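Local coordinates for Glucose/sorbosone dehydrogenases (Escherichia coli K12, PDB 2G8S), which belongs to a family of beta-propeller proteins built from antiparallel sheets arranged around a centre, and carries a bound calcium ion, at residues Val328-Gly331 with Tyr335-Val338; Gly221-Ile226 with Ala238-Asn243; Arg82-Tyr87 with Arg116-Gln121. One frame throughout, in Å; residues are numbered along the deposited sequence.

How the contacts relate
Along the chain, contact 3 comes first, then contact 2, then contact 1, and each closes before the next opens. They belong to three different antiparallel sheets: contact 3 joins strands 82-90 and 115-120 of one sheet, contact 2 connects strand 222-225 with the loop that follows it, and contact 1 is the hairpin of strands 325-330 and 336-340. Contacts 2 and 3 lie on opposite sides of the chain's centre, with their own centres 28 Å apart; contact 1 is 26 Å from contact 2 and 24 Å from contact 3, centre to centre. None touches another, as expected where a propeller repeats separate sheets, and the calcium ion sits at contact 2.

Contact 1: residues Val328-Gly331 with Tyr335-Val338; sequences VRTG and YLYV. With EDO (1,2-ethanediol), chain L.
Arg329 and Tyr337 form the hydrogen-bonded pair of an antiparallel hairpin, flanked by the non-hydrogen-bonded pairs Val328-Val338 and Thr330-Leu336. The backbone bonds run both ways: Arg329 N gives to Tyr337 O at 2.8 Å, and Tyr337 N gives to Arg329 O at 2.7 Å, the second nearly straight (170°). A third, from Gly331 N to Tyr335 O (2.8 Å), carries the pairing beyond the strands into the turn. Arg329 O also receives a CA-H...O contact from Leu336 CA at 3.4 Å, so one carbonyl takes up two neighbouring backbone groups.

Apolar contact gathers on the face of Val328, Thr330, Leu336 and Val338. Val328 CG1, held anti to its own nitrogen (chi1 -180°), is directed to Leu336 CG at 3.6 Å and touches both methyls of that leucine as well. Thr330 OG1 touches Leu336 CD1 and is hydrogen-bonded to the carbonyl of Phe278, while Leu336 and Val338 continue onto Val350 of strand 345-352.

Aromatic and polar groups share the other face. The Tyr337 ring passes Gly331, its CE2 lying 3.9 Å from Gly331 CA, and its hydroxyl bonds Asp333 in the turn. That oxygen also accepts from O2 of a 1,2-ethanediol (3.0 Å), which approaches in the ring plane and probably comes from the crystallisation liquor; Phe25 meets the ring edge-to-face.

Both faces are packed: aliphatic groups on that of Val328 and Leu336, the Tyr337 ring against strand 20-25 on the other. The backbone bonds fix the register, and the tyrosine hydroxyl ties the strand to its own turn through Asp333.

Contact 2: residues Gly221-Ile226 with Ala238-Asn243; sequences GDEINI and ATWGIN. With CA (calcium ion), chain C; EDO (1,2-ethanediol), chain E; EDO (1,2-ethanediol), chain N.
Glu223 OE2 is gripped by a calcium ion at 2.5 Å and by a water molecule that donates to it at 2.7 Å, and its nearest atom across the contact is Trp240 CD1, 4.0 Å away at the edge of the indole. Glu223 OE1 binds the same metal at 2.5 Å, so the carboxylate chelates it through both oxygens. The chain beyond CG is extended (chi2 -177°), which carries the carboxylate from the strand out to the ion. On its anti side OE1 also accepts from Asn225 ND2 at 2.8 Å, a second-shell bond that helps fix the carboxylate's rotation. Four waters and Tyr233 O complete the calcium site; one of these waters donates to Asn225 OD1, another to Ala238 O.

The water on OE2 links 221-226 to 238-243. It donates to Gly221 O as well, and accepts from Trp240 N at 2.9 Å, bridging two segments that make no direct hydrogen bond with each other. Nearby, Gly221 CA packs against the peptide of Trp240 and Gly241, 3.7 Å from Gly241 N. That NH is already engaged by Thr239 OG1 in an ST turn, whose hydroxyl also meets a 1,2-ethanediol. Gly221 and Asp222 form a G1 bulge opposite Trp267, while the Trp240 indole stacks on Tyr266 and bonds Gln262.

Much of the junction between strand 222-225 and the following loop therefore runs through water and metal. The calcium probably offsets the carboxylate's charge, and the bridging water, though not a metal ligand, ties the loop backbone to the carboxylate that binds the ion.

Contact 3: residues Arg82-Tyr87 with Arg116-Gln121; sequences RIWLSY and RTVFRQ. With PO4 (phosphate ion), chain D.
Within the antiparallel sheet that holds strands 82-90, 96-105 and 115-120, Trp84 and Tyr87 reach past the intervening strand 96-105 to Val118 and Thr117. They leave opposite faces of their own strand; with 96-105 between them, strands 82-90 and 115-120 meet through side chains. Tyr87 OH and Thr117 OG1 share a hydrogen bond of 2.6 Å, with the threonine oxygen lying in the plane of the phenol ring, at its edge. Tyr87 CG sits between the backbone N and carbonyl carbon (chi1 60°), a rotation that brings the hydroxyl over to the threonine.

On the other face, Val118 CG2 lies 3.6 Å from Trp84 CZ3, at the far end of the indole, and the two side chains cross at about a right angle. Val118 and Phe119 both face Val100, a classic beta bulge in the edge of this propeller sheet; the local axes of strands 82-87 and 116-120 diverge by 64° and come no closer than 8.9 Å. Trp84 also rests on Val100, and Phe119 packs on Ile145 and Leu147 of the next sheet.

Thr117 has a second role. Its CG2 lies 3.5 Å above the plane of the Arg120 guanidinium, over the group's centre, supporting one face of it. Arg120 NE makes a salt bridge with Glu89, while NH1 donates to O2 of a phosphate ion at 2.9 Å (148°), at the edge of the guanidinium, near its plane. The phosphate, probably from the crystallisation liquor, also brings O4 to within 3.1 Å of Phe119 N, beside the bulge.

Contact 1: residues Val328-Gly331 with Tyr335-Val338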
loop_
_atom_site.group_PDB
_atom_site.type_symbol
_atom_site.label_atom_id
_atom_site.label_comp_id
_atom_site.label_asym_id
_atom_site.label_seq_id
_atom_site.Cartn_x
_atom_site.Cartn_y
_atom_site.Cartn_z
ATOM N N VAL A 328 -0.294 7.359 5.146
ATOM C CA VAL A 328 -0.044 7.690 6.541
ATOM C C VAL A 328 1.202 6.915 6.959
ATOM O O VAL A 328 1.289 5.703 6.736
ATOM C CB VAL A 328 -1.243 7.287 7.463
ATOM C CG1 VAL A 328 -0.947 7.655 8.912
ATOM C CG2 VAL A 328 -2.546 7.957 7.008
ATOM N N ARG A 329 2.157 7.625 7.559
ATOM C CA ARG A 329 3.413 7.013 7.997
ATOM C C ARG A 329 3.852 7.546 9.338
ATOM O O ARG A 329 3.655 8.720 9.654
ATOM C CB ARG A 329 4.526 7.286 6.989
ATOM C CG ARG A 329 4.371 6.556 5.675
ATOM C CD ARG A 329 4.670 5.068 5.817
ATOM N NE ARG A 329 6.001 4.831 6.377
ATOM C CZ ARG A 329 7.137 4.954 5.697
ATOM N NH1 ARG A 329 7.125 5.307 4.416
ATOM N NH2 ARG A 329 8.291 4.722 6.303
ATOM N N THR A 330 4.452 6.669 10.133
ATOM C CA THR A 330 5.020 7.092 11.404
ATOM C C THR A 330 6.477 7.430 11.160
ATOM O O THR A 330 7.253 6.579 10.716
ATOM C CB THR A 330 4.920 5.988 12.468
ATOM O OG1 THR A 330 3.537 5.714 12.717
ATOM C CG2 THR A 330 5.613 6.420 13.768
ATOM N N GLY A 331 6.843 8.683 11.434
ATOM C CA GLY A 331 8.204 9.141 11.199
ATOM C C GLY A 331 9.193 8.689 12.257
ATOM O O GLY A 331 8.793 8.322 13.364
ATOM N N TYR A 335 6.437 11.612 14.820
ATOM C CA TYR A 335 5.281 12.313 14.278
ATOM C C TYR A 335 4.595 11.454 13.222
ATOM O O TYR A 335 5.217 10.555 12.649
ATOM C CB TYR A 335 5.718 13.649 13.664
ATOM C CG TYR A 335 5.938 14.726 14.696
ATOM C CD1 TYR A 335 4.978 15.727 14.912
ATOM C CD2 TYR A 335 7.106 14.754 15.448
ATOM C CE1 TYR A 335 5.175 16.723 15.884
ATOM C CE2 TYR A 335 7.319 15.751 16.419
ATOM C CZ TYR A 335 6.356 16.723 16.621
ATOM O OH TYR A 335 6.575 17.693 17.583
ATOM N N LEU A 336 3.320 11.735 12.970
ATOM C CA LEU A 336 2.609 11.113 11.857
ATOM C C LEU A 336 2.762 11.993 10.629
ATOM O O LEU A 336 2.631 13.207 10.724
ATOM C CB LEU A 336 1.127 10.956 12.200
ATOM C CG LEU A 336 0.349 9.839 11.523
ATOM C CD1 LEU A 336 0.856 8.481 12.049
ATOM C CD2 LEU A 336 -1.143 10.017 11.823
ATOM N N TYR A 337 3.042 11.369 9.486
ATOM C CA TYR A 337 3.168 12.073 8.210
ATOM C C TYR A 337 2.067 11.588 7.285
ATOM O O TYR A 337 1.830 10.389 7.172
ATOM C CB TYR A 337 4.550 11.861 7.597
ATOM C CG TYR A 337 5.614 12.615 8.362
ATOM C CD1 TYR A 337 6.058 13.867 7.933
ATOM C CD2 TYR A 337 6.150 12.096 9.544
ATOM C CE1 TYR A 337 7.014 14.569 8.647
ATOM C CE2 TYR A 337 7.119 12.804 10.280
ATOM C CZ TYR A 337 7.547 14.039 9.811
ATOM O OH TYR A 337 8.497 14.769 10.499
ATOM N N VAL A 338 1.384 12.533 6.648
ATOM C CA VAL A 338 0.163 12.221 5.907
ATOM C C VAL A 338 0.225 12.846 4.522
ATOM O O VAL A 338 0.619 13.999 4.381
ATOM C CB VAL A 338 -1.103 12.728 6.669
ATOM C CG1 VAL A 338 -2.387 12.461 5.886
ATOM C CG2 VAL A 338 -1.196 12.084 8.052
HETATM C C1 EDO L . 10.322 19.497 9.439
HETATM O O1 EDO L . 9.165 19.453 10.279
HETATM C C2 EDO L . 10.793 18.083 9.138
HETATM O O2 EDO L . 9.684 17.180 9.201
#

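Contact 2: residues Gly221-Ile226 with Ala238-Asn243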
loop_
_atom_site.group_PDB
_atom_site.type_symbol
_atom_site.label_atom_id
_atom_site.label_comp_id
_atom_site.label_asym_id
_atom_site.label_seq_id
_atom_site.Cartn_x
_atom_site.Cartn_y
_atom_site.Cartn_z
ATOM N N GLY A 221 -17.488 -3.151 2.774
ATOM C CA GLY A 221 -16.712 -4.369 2.913
ATOM C C GLY A 221 -15.206 -4.170 2.898
ATOM O O GLY A 221 -14.459 -5.126 2.673
ATOM N N ASP A 222 -14.731 -2.942 3.144
ATOM C CA ASP A 222 -13.286 -2.747 3.341
ATOM C C ASP A 222 -12.822 -3.645 4.483
ATOM O O ASP A 222 -13.595 -3.920 5.408
ATOM C CB ASP A 222 -12.943 -1.300 3.711
ATOM C CG ASP A 222 -13.067 -0.325 2.546
ATOM O OD1 ASP A 222 -13.637 -0.666 1.483
ATOM O OD2 ASP A 222 -12.597 0.819 2.728
ATOM N N GLU A 223 -11.562 -4.083 4.423
ATOM C CA GLU A 223 -11.026 -5.056 5.385
ATOM C C GLU A 223 -9.624 -4.716 5.864
ATOM O O GLU A 223 -8.854 -4.071 5.151
ATOM C CB GLU A 223 -10.940 -6.447 4.744
ATOM C CG GLU A 223 -12.268 -7.088 4.368
ATOM C CD GLU A 223 -12.084 -8.492 3.800
ATOM O OE1 GLU A 223 -10.919 -8.908 3.533
ATOM O OE2 GLU A 223 -13.111 -9.193 3.626
ATOM N N ILE A 224 -9.314 -5.178 7.071
ATOM C CA ILE A 224 -7.941 -5.397 7.525
ATOM C C ILE A 224 -7.739 -6.901 7.655
ATOM O O ILE A 224 -8.532 -7.575 8.322
ATOM C CB ILE A 224 -7.655 -4.766 8.903
ATOM C CG1 ILE A 224 -7.917 -3.261 8.876
ATOM C CG2 ILE A 224 -6.201 -5.061 9.327
ATOM C CD1 ILE A 224 -7.823 -2.591 10.256
ATOM N N ASN A 225 -6.714 -7.422 6.976
ATOM C CA ASN A 225 -6.334 -8.823 7.092
ATOM C C ASN A 225 -4.930 -8.985 7.667
ATOM O O ASN A 225 -4.077 -8.083 7.537
ATOM C CB ASN A 225 -6.392 -9.492 5.715
ATOM C CG ASN A 225 -7.806 -9.637 5.212
ATOM O OD1 ASN A 225 -8.593 -10.352 5.815
ATOM N ND2 ASN A 225 -8.143 -8.948 4.123
ATOM N N ILE A 226 -4.701 -10.143 8.289
ATOM C CA ILE A 226 -3.361 -10.565 8.726
ATOM C C ILE A 226 -2.990 -11.795 7.884
ATOM O O ILE A 226 -3.267 -12.937 8.264
ATOM C CB ILE A 226 -3.283 -10.885 10.245
ATOM C CG1 ILE A 226 -3.847 -9.724 11.079
ATOM C CG2 ILE A 226 -1.845 -11.237 10.640
ATOM C CD1 ILE A 226 -3.954 -10.043 12.570
ATOM N N ALA A 238 -16.252 -14.706 -0.925
ATOM C CA ALA A 238 -16.642 -14.203 0.393
ATOM C C ALA A 238 -16.445 -12.697 0.380
ATOM O O ALA A 238 -15.398 -12.209 -0.052
ATOM C CB ALA A 238 -15.794 -14.849 1.505
ATOM N N THR A 239 -17.457 -11.962 0.837
ATOM C CA THR A 239 -17.343 -10.512 0.945
ATOM C C THR A 239 -18.292 -9.958 2.001
ATOM O O THR A 239 -19.395 -10.487 2.196
ATOM C CB THR A 239 -17.581 -9.812 -0.413
ATOM O OG1 THR A 239 -17.394 -8.396 -0.274
ATOM C CG2 THR A 239 -18.983 -10.091 -0.916
ATOM N N TRP A 240 -17.849 -8.897 2.676
ATOM C CA TRP A 240 -18.705 -8.139 3.570
ATOM C C TRP A 240 -19.358 -6.955 2.875
ATOM O O TRP A 240 -20.085 -6.194 3.512
ATOM C CB TRP A 240 -17.916 -7.673 4.793
ATOM C CG TRP A 240 -17.621 -8.784 5.748
ATOM C CD1 TRP A 240 -16.424 -9.438 5.917
ATOM C CD2 TRP A 240 -18.541 -9.388 6.667
ATOM N NE1 TRP A 240 -16.546 -10.406 6.892
ATOM C CE2 TRP A 240 -17.832 -10.390 7.373
ATOM C CE3 TRP A 240 -19.892 -9.157 6.981
ATOM C CZ2 TRP A 240 -18.435 -11.174 8.363
ATOM C CZ3 TRP A 240 -20.494 -9.933 7.968
ATOM C CH2 TRP A 240 -19.759 -10.936 8.647
ATOM N N GLY A 241 -19.115 -6.820 1.575
ATOM C CA GLY A 241 -19.722 -5.759 0.788
ATOM C C GLY A 241 -20.766 -6.288 -0.174
ATOM O O GLY A 241 -21.035 -7.497 -0.233
ATOM N N ILE A 242 -21.362 -5.367 -0.926
ATOM C CA ILE A 242 -22.310 -5.716 -1.978
ATOM C C ILE A 242 -21.880 -5.027 -3.271
ATOM O O ILE A 242 -20.940 -4.224 -3.269
ATOM C CB ILE A 242 -23.768 -5.328 -1.594
ATOM C CG1 ILE A 242 -23.884 -3.821 -1.297
ATOM C CG2 ILE A 242 -24.265 -6.207 -0.439
ATOM C CD1 ILE A 242 -25.295 -3.373 -0.859
ATOM N N ASN A 243 -22.545 -5.333 -4.380
ATOM C CA ASN A 243 -22.236 -4.622 -5.615
ATOM C C ASN A 243 -22.760 -3.190 -5.512
ATOM O O ASN A 243 -23.615 -2.902 -4.674
ATOM C CB ASN A 243 -22.814 -5.350 -6.833
ATOM C CG ASN A 243 -21.994 -5.123 -8.087
ATOM O OD1 ASN A 243 -21.105 -4.277 -8.116
ATOM N ND2 ASN A 243 -22.295 -5.881 -9.136
HETATM CA CA CA C . -11.771 -11.035 2.548
HETATM C C1 EDO E . -12.595 -7.164 -0.034
HETATM O O1 EDO E . -12.052 -8.417 -0.491
HETATM C C2 EDO E . -14.080 -7.116 -0.389
HETATM O O2 EDO E . -14.724 -8.284 0.113
HETATM C C1 EDO N . -22.968 -2.706 2.365
HETATM O O1 EDO N . -23.768 -2.121 3.404
HETATM C C2 EDO N . -21.974 -3.690 2.970
HETATM O O2 EDO N . -22.628 -4.941 3.231
HETATM O O HOH W 1 -15.195 -7.807 2.687
HETATM O O HOH W 2 -10.588 -11.778 4.584
HETATM O O HOH W 3 -13.119 -10.774 0.626
HETATM O O HOH W 4 -9.988 -10.426 1.080
HETATM O O HOH W 5 -13.614 -12.276 3.320
#

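Contact 3: residues Arg82-Tyr87 with Arg116-Gln121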
loop_
_atom_site.group_PDB
_atom_site.type_symbol
_atom_site.label_atom_id
_atom_site.label_comp_id
_atom_site.label_asym_id
_atom_site.label_seq_id
_atom_site.Cartn_x
_atom_site.Cartn_y
_atom_site.Cartn_z
ATOM N N ARG A 82 19.869 1.385 -2.262
ATOM C CA ARG A 82 18.857 0.836 -3.148
ATOM C C ARG A 82 17.464 1.313 -2.764
ATOM O O ARG A 82 17.081 1.271 -1.590
ATOM C CB ARG A 82 18.939 -0.685 -3.156
ATOM C CG ARG A 82 17.919 -1.349 -4.061
ATOM C CD ARG A 82 18.053 -2.843 -3.978
ATOM N NE ARG A 82 19.283 -3.320 -4.613
ATOM C CZ ARG A 82 19.649 -4.598 -4.675
ATOM N NH1 ARG A 82 18.894 -5.533 -4.110
ATOM N NH2 ARG A 82 20.780 -4.934 -5.287
ATOM N N ILE A 83 16.717 1.783 -3.763
ATOM C CA ILE A 83 15.314 2.132 -3.567
ATOM C C ILE A 83 14.451 1.343 -4.540
ATOM O O ILE A 83 14.859 1.083 -5.675
ATOM C CB ILE A 83 15.034 3.660 -3.641
ATOM C CG1 ILE A 83 15.147 4.202 -5.060
ATOM C CG2 ILE A 83 15.927 4.419 -2.667
ATOM C CD1 ILE A 83 14.426 5.549 -5.243
ATOM N N TRP A 84 13.293 0.915 -4.049
ATOM C CA TRP A 84 12.336 0.144 -4.831
ATOM C C TRP A 84 11.144 1.009 -5.208
ATOM O O TRP A 84 10.690 1.836 -4.407
ATOM C CB TRP A 84 11.845 -1.062 -4.019
ATOM C CG TRP A 84 12.859 -2.158 -3.852
ATOM C CD1 TRP A 84 14.006 -2.129 -3.094
ATOM C CD2 TRP A 84 12.818 -3.450 -4.468
ATOM N NE1 TRP A 84 14.679 -3.331 -3.204
ATOM C CE2 TRP A 84 13.970 -4.160 -4.040
ATOM C CE3 TRP A 84 11.914 -4.083 -5.338
ATOM C CZ2 TRP A 84 14.231 -5.483 -4.448
ATOM C CZ3 TRP A 84 12.176 -5.385 -5.753
ATOM C CH2 TRP A 84 13.323 -6.073 -5.305
ATOM N N LEU A 85 10.632 0.814 -6.422
ATOM C CA LEU A 85 9.432 1.519 -6.882
ATOM C C LEU A 85 8.439 0.524 -7.467
ATOM O O LEU A 85 8.831 -0.488 -8.065
ATOM C CB LEU A 85 9.761 2.554 -7.968
ATOM C CG LEU A 85 10.758 3.672 -7.635
ATOM C CD1 LEU A 85 11.175 4.454 -8.883
ATOM C CD2 LEU A 85 10.156 4.627 -6.601
ATOM N N SER A 86 7.151 0.813 -7.293
ATOM C CA SER A 86 6.126 0.093 -8.028
ATOM C C SER A 86 5.333 1.073 -8.884
ATOM O O SER A 86 5.262 2.262 -8.589
ATOM C CB SER A 86 5.193 -0.664 -7.078
ATOM O OG SER A 86 4.441 0.223 -6.263
ATOM N N TYR A 87 4.745 0.565 -9.956
ATOM C CA TYR A 87 4.064 1.424 -10.923
ATOM C C TYR A 87 3.158 0.575 -11.797
ATOM O O TYR A 87 3.295 -0.640 -11.821
ATOM C CB TYR A 87 5.092 2.190 -11.785
ATOM C CG TYR A 87 6.035 1.319 -12.603
ATOM C CD1 TYR A 87 5.833 1.149 -13.976
ATOM C CD2 TYR A 87 7.152 0.697 -12.018
ATOM C CE1 TYR A 87 6.695 0.360 -14.743
ATOM C CE2 TYR A 87 8.025 -0.096 -12.786
ATOM C CZ TYR A 87 7.778 -0.261 -14.143
ATOM O OH TYR A 87 8.620 -1.029 -14.918
ATOM N N ARG A 116 15.925 -1.271 -12.664
ATOM C CA ARG A 116 15.525 -2.495 -13.369
ATOM C C ARG A 116 14.193 -3.013 -12.831
ATOM O O ARG A 116 13.957 -2.971 -11.629
ATOM C CB ARG A 116 16.607 -3.577 -13.238
ATOM C CG ARG A 116 16.882 -4.041 -11.806
ATOM C CD ARG A 116 18.080 -4.974 -11.743
ATOM N NE ARG A 116 17.834 -6.204 -12.487
ATOM C CZ ARG A 116 17.803 -7.421 -11.955
ATOM N NH1 ARG A 116 18.021 -7.597 -10.656
ATOM N NH2 ARG A 116 17.563 -8.467 -12.733
ATOM N N THR A 117 13.342 -3.503 -13.722
ATOM C CA THR A 117 12.073 -4.080 -13.309
ATOM C C THR A 117 12.286 -5.575 -13.083
ATOM O O THR A 117 12.707 -6.312 -13.991
ATOM C CB THR A 117 10.976 -3.790 -14.346
ATOM O OG1 THR A 117 10.801 -2.370 -14.451
ATOM C CG2 THR A 117 9.649 -4.429 -13.937
ATOM N N VAL A 118 12.012 -6.019 -11.861
ATOM C CA VAL A 118 12.274 -7.401 -11.483
ATOM C C VAL A 118 11.033 -8.276 -11.328
ATOM O O VAL A 118 11.149 -9.490 -11.275
ATOM C CB VAL A 118 13.152 -7.510 -10.203
ATOM C CG1 VAL A 118 14.427 -6.725 -10.362
ATOM C CG2 VAL A 118 12.390 -7.053 -8.965
ATOM N N PHE A 119 9.861 -7.651 -11.233
ATOM C CA PHE A 119 8.627 -8.400 -11.051
ATOM C C PHE A 119 7.482 -7.709 -11.761
ATOM O O PHE A 119 7.338 -6.484 -11.696
ATOM C CB PHE A 119 8.280 -8.575 -9.564
ATOM C CG PHE A 119 6.892 -9.120 -9.347
ATOM C CD1 PHE A 119 6.643 -10.481 -9.458
ATOM C CD2 PHE A 119 5.824 -8.261 -9.095
ATOM C CE1 PHE A 119 5.351 -10.988 -9.298
ATOM C CE2 PHE A 119 4.545 -8.756 -8.933
ATOM C CZ PHE A 119 4.304 -10.121 -9.040
ATOM N N ARG A 120 6.670 -8.512 -12.447
ATOM C CA ARG A 120 5.469 -8.008 -13.107
ATOM C C ARG A 120 4.247 -8.859 -12.820
ATOM O O ARG A 120 4.286 -10.087 -12.913
ATOM C CB ARG A 120 5.663 -7.949 -14.621
ATOM C CG ARG A 120 6.550 -6.831 -15.065
ATOM C CD ARG A 120 6.803 -6.922 -16.560
ATOM N NE ARG A 120 7.415 -5.699 -17.061
ATOM C CZ ARG A 120 8.722 -5.509 -17.218
ATOM N NH1 ARG A 120 9.600 -6.466 -16.906
ATOM N NH2 ARG A 120 9.149 -4.344 -17.676
ATOM N N GLN A 121 3.164 -8.188 -12.444
ATOM C CA GLN A 121 1.860 -8.817 -12.421
ATOM C C GLN A 121 1.512 -9.267 -13.834
ATOM O O GLN A 121 1.502 -8.461 -14.761
ATOM C CB GLN A 121 0.829 -7.814 -11.921
ATOM C CG GLN A 121 -0.586 -8.339 -11.890
ATOM C CD GLN A 121 -1.556 -7.318 -11.341
ATOM O OE1 GLN A 121 -1.582 -6.170 -11.791
ATOM N NE2 GLN A 121 -2.366 -7.729 -10.368
HETATM P P PO4 D . 10.102 -9.511 -15.064
HETATM O O1 PO4 D . 11.583 -9.174 -15.049
HETATM O O2 PO4 D . 9.529 -9.362 -16.445
HETATM O O3 PO4 D . 9.894 -10.932 -14.602
HETATM O O4 PO4 D . 9.378 -8.550 -14.161
#